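Local coordinates for cytochrome P450 (Picrophilus torridus, PDB 2RFB), which probably acts as a heme-dependent monooxygenase that inserts one atom of molecular oxygen into its substrate, at residues S33-R38 and H237-E242; V203-P208 and I319-K324. All blocks are in the same frame, centred on the assembly; numbering follows the deposited sequence.

Interaction 1: S33-R38 and H237-E242; sequences SNPGNR and HRFAAE. With HEM (protoporphyrin IX containing Fe), chain G.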
loop_
_atom_site.group_PDB
_atom_site.type_symbol
_atom_site.label_atom_id
_atom_site.label_comp_id
_atom_site.label_asym_id
_atom_site.label_seq_id
_atom_site.Cartn_x
_atom_site.Cartn_y
_atom_site.Cartn_z
ATOM N N SER A 33 -17.832 -1.482 -3.547
ATOM C CA SER A 33 -16.623 -0.688 -3.787
ATOM C C SER A 33 -16.683 0.416 -4.859
ATOM O O SER A 33 -15.690 1.154 -5.028
ATOM C CB SER A 33 -15.413 -1.600 -4.001
ATOM O OG SER A 33 -15.010 -2.093 -2.748
ATOM N N ASN A 34 -17.814 0.555 -5.558
ATOM C CA ASN A 34 -18.016 1.682 -6.477
ATOM C C ASN A 34 -19.376 2.293 -6.306
ATOM O O ASN A 34 -20.307 1.575 -5.988
ATOM C CB ASN A 34 -17.906 1.217 -7.908
ATOM C CG ASN A 34 -18.700 -0.028 -8.155
ATOM O OD1 ASN A 34 -18.595 -0.997 -7.390
ATOM N ND2 ASN A 34 -19.496 -0.030 -9.216
ATOM N N PRO A 35 -19.516 3.612 -6.568
ATOM C CA PRO A 35 -20.765 4.430 -6.374
ATOM C C PRO A 35 -22.068 3.967 -7.055
ATOM O O PRO A 35 -22.239 2.791 -7.389
ATOM C CB PRO A 35 -20.379 5.793 -6.980
ATOM C CG PRO A 35 -19.154 5.483 -7.863
ATOM C CD PRO A 35 -18.412 4.440 -7.091
ATOM N N GLY A 36 -22.988 4.913 -7.238
ATOM C CA GLY A 36 -24.079 4.758 -8.189
ATOM C C GLY A 36 -23.763 5.487 -9.495
ATOM O O GLY A 36 -24.490 5.337 -10.485
ATOM N N ASN A 37 -22.676 6.272 -9.492
ATOM C CA ASN A 37 -22.268 7.105 -10.641
ATOM C C ASN A 37 -20.805 7.615 -10.609
ATOM O O ASN A 37 -19.872 6.868 -10.942
ATOM C CB ASN A 37 -23.241 8.282 -10.817
ATOM C CG ASN A 37 -23.196 8.885 -12.214
ATOM O OD1 ASN A 37 -22.124 9.191 -12.743
ATOM N ND2 ASN A 37 -24.373 9.072 -12.813
ATOM N N ARG A 38 -20.615 8.877 -10.206
ATOM C CA ARG A 38 -19.324 9.580 -10.362
ATOM C C ARG A 38 -18.894 10.406 -9.125
ATOM O O ARG A 38 -19.577 11.358 -8.735
ATOM C CB ARG A 38 -19.373 10.473 -11.625
ATOM C CG ARG A 38 -18.055 10.579 -12.423
ATOM C CD ARG A 38 -17.802 9.330 -13.288
ATOM N NE ARG A 38 -16.477 8.764 -13.023
ATOM C CZ ARG A 38 -16.202 7.860 -12.076
ATOM N NH1 ARG A 38 -17.153 7.381 -11.265
ATOM N NH2 ARG A 38 -14.952 7.434 -11.931
ATOM N N HIS A 237 -14.058 4.919 0.045
ATOM C CA HIS A 237 -15.001 4.505 -1.005
ATOM C C HIS A 237 -15.716 3.195 -0.701
ATOM O O HIS A 237 -15.243 2.134 -1.121
ATOM C CB HIS A 237 -14.282 4.477 -2.370
ATOM C CG HIS A 237 -13.822 5.836 -2.825
ATOM N ND1 HIS A 237 -14.652 6.947 -2.819
ATOM C CD2 HIS A 237 -12.611 6.278 -3.251
ATOM C CE1 HIS A 237 -13.977 8.006 -3.233
ATOM N NE2 HIS A 237 -12.742 7.626 -3.516
ATOM N N ARG A 238 -16.774 3.247 0.109
ATOM C CA ARG A 238 -17.722 2.129 0.247
ATOM C C ARG A 238 -19.077 2.749 0.162
ATOM O O ARG A 238 -19.269 3.869 0.609
ATOM C CB ARG A 238 -17.634 1.375 1.573
ATOM C CG ARG A 238 -16.343 0.535 1.830
ATOM C CD ARG A 238 -16.038 -0.364 0.693
ATOM N NE ARG A 238 -15.234 -1.542 0.991
ATOM C CZ ARG A 238 -13.906 -1.630 0.871
ATOM N NH1 ARG A 238 -13.134 -0.560 0.575
ATOM N NH2 ARG A 238 -13.324 -2.786 1.095
ATOM N N PHE A 239 -20.021 2.026 -0.414
ATOM C CA PHE A 239 -21.333 2.546 -0.548
ATOM C C PHE A 239 -22.258 1.408 -0.236
ATOM O O PHE A 239 -22.037 0.253 -0.638
ATOM C CB PHE A 239 -21.537 3.102 -1.983
ATOM C CG PHE A 239 -20.494 4.124 -2.365
ATOM C CD1 PHE A 239 -19.251 3.728 -2.794
ATOM C CD2 PHE A 239 -20.736 5.480 -2.202
ATOM C CE1 PHE A 239 -18.263 4.666 -3.074
ATOM C CE2 PHE A 239 -19.740 6.415 -2.476
ATOM C CZ PHE A 239 -18.521 6.014 -2.920
ATOM N N ALA A 240 -23.302 1.731 0.491
ATOM C CA ALA A 240 -24.269 0.762 0.850
ATOM C C ALA A 240 -25.057 0.355 -0.413
ATOM O O ALA A 240 -25.712 1.195 -1.050
ATOM C CB ALA A 240 -25.184 1.349 1.910
ATOM N N ALA A 241 -24.997 -0.940 -0.746
ATOM C CA ALA A 241 -25.772 -1.518 -1.850
ATOM C C ALA A 241 -27.195 -1.778 -1.415
ATOM O O ALA A 241 -28.082 -1.884 -2.253
ATOM C CB ALA A 241 -25.117 -2.824 -2.365
ATOM N N GLU A 242 -27.417 -1.893 -0.106
ATOM C CA GLU A 242 -28.778 -2.055 0.440
ATOM C C GLU A 242 -28.791 -1.536 1.861
ATOM O O GLU A 242 -27.754 -1.474 2.499
ATOM C CB GLU A 242 -29.210 -3.527 0.443
ATOM C CG GLU A 242 -28.387 -4.427 1.378
ATOM C CD GLU A 242 -28.939 -5.844 1.425
ATOM O OE1 GLU A 242 -30.143 -6.023 1.794
ATOM O OE2 GLU A 242 -28.185 -6.786 1.081
HETATM C CHA HEM G . -5.495 -3.122 -1.596
HETATM C CHB HEM G . -3.126 -1.090 2.218
HETATM C CHC HEM G . 1.114 -2.207 -0.088
HETATM C CHD HEM G . -1.209 -3.563 -4.161
HETATM C C1A HEM G . -5.202 -2.518 -0.361
HETATM C C2A HEM G . -6.173 -2.164 0.648
HETATM C C3A HEM G . -5.483 -1.603 1.692
HETATM C C4A HEM G . -4.109 -1.635 1.344
HETATM C CMA HEM G . -5.947 -0.990 3.110
HETATM C CAA HEM G . -7.718 -2.401 0.517
HETATM C CBA HEM G . -8.453 -1.192 -0.117
HETATM C CGA HEM G . -9.910 -1.554 -0.041
HETATM O O1A HEM G . -10.303 -2.535 0.690
HETATM O O2A HEM G . -10.689 -0.850 -0.715
HETATM C C1B HEM G . -1.753 -1.240 1.938
HETATM C C2B HEM G . -0.647 -0.996 2.833
HETATM C C3B HEM G . 0.474 -1.322 2.109
HETATM C C4B HEM G . 0.095 -1.762 0.821
HETATM C CMB HEM G . -0.855 -0.458 4.318
HETATM C CAB HEM G . 2.070 -1.323 2.307
HETATM C CBB HEM G . 2.716 -1.343 3.578
HETATM C C1C HEM G . 0.958 -2.777 -1.400
HETATM C C2C HEM G . 1.909 -3.317 -2.399
HETATM C C3C HEM G . 1.194 -3.658 -3.500
HETATM C C4C HEM G . -0.158 -3.337 -3.269
HETATM C CMC HEM G . 3.492 -3.522 -2.359
HETATM C CAC HEM G . 1.728 -4.325 -4.829
HETATM C CBC HEM G . 1.486 -3.801 -6.045
HETATM C C1D HEM G . -2.601 -3.572 -3.818
HETATM C C2D HEM G . -3.686 -3.934 -4.701
HETATM C C3D HEM G . -4.971 -3.755 -3.871
HETATM C C4D HEM G . -4.539 -3.349 -2.595
HETATM C CMD HEM G . -3.625 -4.362 -6.202
HETATM C CAD HEM G . -6.487 -3.961 -4.207
HETATM C CBD HEM G . -6.806 -5.460 -4.013
HETATM C CGD HEM G . -8.240 -5.733 -4.339
HETATM O O1D HEM G . -9.030 -4.739 -4.425
HETATM O O2D HEM G . -8.601 -6.934 -4.521
HETATM N NA HEM G . -3.923 -2.195 0.104
HETATM N NB HEM G . -1.259 -1.745 0.698
HETATM N NC HEM G . -0.298 -2.835 -2.005
HETATM N ND HEM G . -3.150 -3.223 -2.560
HETATM FE FE HEM G . -2.155 -2.716 -0.935
#
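Pro35 lies over the ring of Phe239, and this CH-pi contact is the tight part of the interface. CA of Pro35 stands 4.0 Å from the centroid of the Phe239 ring, only 12° off the ring normal. From the same proline, CD reaches CE1 of Phe239 at 4.0 Å, while the carbonyl carbon of Asn34 approaches the ring obliquely. Nearer the heme, OG of Ser33 sits over one face of the Arg238 guanidinium, 3.8 Å from its NE; no hydrogen bond joins them. The CB of Arg238 points away from 33-38, but the chain bends at chi2 (-51°) and brings the charged end back past Ser33. The guanidinium then meets one heme propionate at its edge: NH1 donates to O2A of HEM at 2.8 Å and NH2 to O1A of HEM at 3.1 Å. Two bonds to two oxygens fix the rotation of both groups. The side chains of Ser33 and Arg238 also touch His293, which is hydrogen-bonded to the heme through ND1. Beyond Pro35 the packing gives way to solvent: Gly36, Asn37 and Arg38 are exposed, as are Ala241 and Glu242, and Arg38 NH1 bonds to Asn37 O at 2.8 Å. The contact lies where the chain leaves strand 31-32, paired antiparallel with 239-240, and forms part of the propionate-binding site of a P450, where arginine and histidine side chains hold the heme carboxylates.

Interaction 2: V203-P208 and I319-K324; sequences VIDENP and IKIDYK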
loop_
_atom_site.group_PDB
_atom_site.type_symbol
_atom_site.label_atom_id
_atom_site.label_comp_id
_atom_site.label_asym_id
_atom_site.label_seq_id
_atom_site.Cartn_x
_atom_site.Cartn_y
_atom_site.Cartn_z
ATOM N N VAL A 203 9.220 4.711 14.652
ATOM C CA VAL A 203 9.101 3.912 15.877
ATOM C C VAL A 203 10.482 3.862 16.530
ATOM O O VAL A 203 10.609 4.094 17.749
ATOM C CB VAL A 203 8.569 2.474 15.620
ATOM C CG1 VAL A 203 8.725 1.605 16.901
ATOM C CG2 VAL A 203 7.149 2.514 15.095
ATOM N N ILE A 204 11.507 3.555 15.734
ATOM C CA ILE A 204 12.857 3.415 16.282
ATOM C C ILE A 204 13.299 4.703 17.011
ATOM O O ILE A 204 13.722 4.645 18.168
ATOM C CB ILE A 204 13.918 3.073 15.221
ATOM C CG1 ILE A 204 13.591 1.755 14.483
ATOM C CG2 ILE A 204 15.291 3.012 15.882
ATOM C CD1 ILE A 204 13.497 0.549 15.419
ATOM N N ASP A 205 13.201 5.846 16.324
ATOM C CA ASP A 205 13.388 7.169 16.910
ATOM C C ASP A 205 12.674 7.321 18.243
ATOM O O ASP A 205 13.222 7.894 19.165
ATOM C CB ASP A 205 12.848 8.246 15.939
ATOM C CG ASP A 205 12.884 9.675 16.529
ATOM O OD1 ASP A 205 11.792 10.243 16.803
ATOM O OD2 ASP A 205 14.004 10.198 16.716
ATOM N N GLU A 206 11.442 6.829 18.348
ATOM C CA GLU A 206 10.637 7.062 19.564
ATOM C C GLU A 206 10.878 6.015 20.643
ATOM O O GLU A 206 10.599 6.234 21.809
ATOM C CB GLU A 206 9.141 7.214 19.237
ATOM C CG GLU A 206 8.817 8.476 18.439
ATOM C CD GLU A 206 7.412 8.459 17.808
ATOM O OE1 GLU A 206 6.673 7.443 17.946
ATOM O OE2 GLU A 206 7.016 9.483 17.197
ATOM N N ASN A 207 11.434 4.879 20.264
ATOM C CA ASN A 207 11.617 3.786 21.214
ATOM C C ASN A 207 13.004 3.225 21.031
ATOM O O ASN A 207 13.182 2.148 20.508
ATOM C CB ASN A 207 10.542 2.725 20.964
ATOM C CG ASN A 207 9.132 3.253 21.210
ATOM O OD1 ASN A 207 8.701 3.341 22.341
ATOM N ND2 ASN A 207 8.408 3.585 20.152
ATOM N N PRO A 208 14.020 3.986 21.412
ATOM C CA PRO A 208 15.368 3.520 21.071
ATOM C C PRO A 208 15.851 2.179 21.674
ATOM O O PRO A 208 16.844 1.625 21.205
ATOM C CB PRO A 208 16.276 4.684 21.514
ATOM C CG PRO A 208 15.461 5.472 22.489
ATOM C CD PRO A 208 14.021 5.292 22.100
ATOM N N ILE A 319 19.760 6.283 15.702
ATOM C CA ILE A 319 18.684 6.745 14.827
ATOM C C ILE A 319 17.823 7.816 15.523
ATOM O O ILE A 319 16.913 7.481 16.229
ATOM C CB ILE A 319 17.837 5.512 14.320
ATOM C CG1 ILE A 319 18.740 4.618 13.466
ATOM C CG2 ILE A 319 16.525 5.926 13.573
ATOM C CD1 ILE A 319 18.042 3.549 12.717
ATOM N N LYS A 320 18.170 9.092 15.349
ATOM C CA LYS A 320 17.347 10.249 15.768
ATOM C C LYS A 320 16.838 10.966 14.531
ATOM O O LYS A 320 17.611 11.285 13.622
ATOM C CB LYS A 320 18.144 11.288 16.573
ATOM C CG LYS A 320 18.995 10.780 17.731
ATOM C CD LYS A 320 20.081 11.805 18.108
ATOM C CE LYS A 320 21.241 11.140 18.920
ATOM N NZ LYS A 320 21.854 9.911 18.245
ATOM N N ILE A 321 15.555 11.247 14.483
ATOM C CA ILE A 321 15.009 11.981 13.359
ATOM C C ILE A 321 15.291 13.449 13.572
ATOM O O ILE A 321 15.053 13.961 14.635
ATOM C CB ILE A 321 13.515 11.766 13.238
ATOM C CG1 ILE A 321 13.221 10.374 12.654
ATOM C CG2 ILE A 321 12.885 12.917 12.406
ATOM C CD1 ILE A 321 11.696 9.984 12.538
ATOM N N ASP A 322 15.823 14.134 12.575
ATOM C CA ASP A 322 16.024 15.577 12.736
ATOM C C ASP A 322 14.761 16.351 12.397
ATOM O O ASP A 322 14.472 16.572 11.240
ATOM C CB ASP A 322 17.174 16.092 11.884
ATOM C CG ASP A 322 17.416 17.567 12.077
ATOM O OD1 ASP A 322 16.547 18.288 12.630
ATOM O OD2 ASP A 322 18.497 18.031 11.674
ATOM N N TYR A 323 14.060 16.826 13.411
ATOM C CA TYR A 323 12.764 17.456 13.193
ATOM C C TYR A 323 12.776 18.914 12.736
ATOM O O TYR A 323 11.705 19.477 12.467
ATOM C CB TYR A 323 11.880 17.294 14.451
ATOM C CG TYR A 323 11.142 15.989 14.385
ATOM C CD1 TYR A 323 11.509 14.916 15.189
ATOM C CD2 TYR A 323 10.135 15.798 13.445
ATOM C CE1 TYR A 323 10.853 13.716 15.083
ATOM C CE2 TYR A 323 9.472 14.597 13.349
ATOM C CZ TYR A 323 9.851 13.569 14.165
ATOM O OH TYR A 323 9.196 12.375 14.060
ATOM N N LYS A 324 13.961 19.523 12.678
ATOM C CA LYS A 324 14.120 20.857 12.136
ATOM C C LYS A 324 14.210 20.828 10.598
ATOM O O LYS A 324 14.305 21.883 9.969
ATOM C CB LYS A 324 15.366 21.525 12.730
ATOM C CG LYS A 324 15.152 22.072 14.121
ATOM C CD LYS A 324 16.467 22.444 14.780
ATOM C CE LYS A 324 16.257 23.022 16.193
ATOM N NZ LYS A 324 15.978 21.916 17.147
HETATM O O HOH W 1 9.575 10.897 16.004
#
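Asp205 reaches across from the end of its helix to the backbone of Ile321, whose N donates to Asp205 OD2 at 2.9 Å in a nearly straight bond (171°). The amide meets this oxygen from above the carboxylate plane. With CG of Asp205 anti to the backbone N (chi1 175°), the carboxylate is carried across to the backbone at Lys320 and Ile321; its stem also packs against Ile321, CB of Asp205 lying 3.9 Å from CG1 of Ile321, the two side chains crossing at about a right angle. The preceding residue, Ile204, presents its CG2 branch to Ile319, 3.9 Å from both CB and CG2 of that residue, while the end of the side chain leads away; elsewhere Ile204 touches Phe221 of helix 218-228 and Ile210. The contact thus joins the C-terminal end of helix 175-206, the long central helix of the P450 fold, to the loop after helix 298-315. In that loop Asp322 OD1 accepts from Lys324 N at 2.9 Å, an Asx turn. Tyr323 turns its ring edge to Asp205, CE1 being 4.0 Å from OD1 of Asp205, and has CG2 of Ile321 over one face, toward the rim. The Tyr323 hydroxyl is hydrogen-bonded to that of Tyr337. With an alanine at Asp205, the Ile321 amide would probably lose its acceptor and CB of Ile321 the carboxylate packed on it. Glu206, alongside, forms a salt bridge with Arg202 and a hydrogen bond with Tyr229.

How the interactions relate
Interactions 1 and 2 lie on opposite sides of the chain's centre, with their own centres about 41 Å apart and their nearest atoms about 25 Å apart, so they do not touch. Their segments alternate along the sequence: 33-38, 203-208, 237-242, then 319-324. Each contact therefore draws together distant parts of the chain, 33-38 and 237-242 beside a small antiparallel strand pair at the heme propionates, 203-208 and 319-324 at the far end of helix 175-206. They share no helix or strand. Interaction 1 belongs to the cofactor site, whereas interaction 2 joins a helix end to a surface loop away from the annotated heme residues.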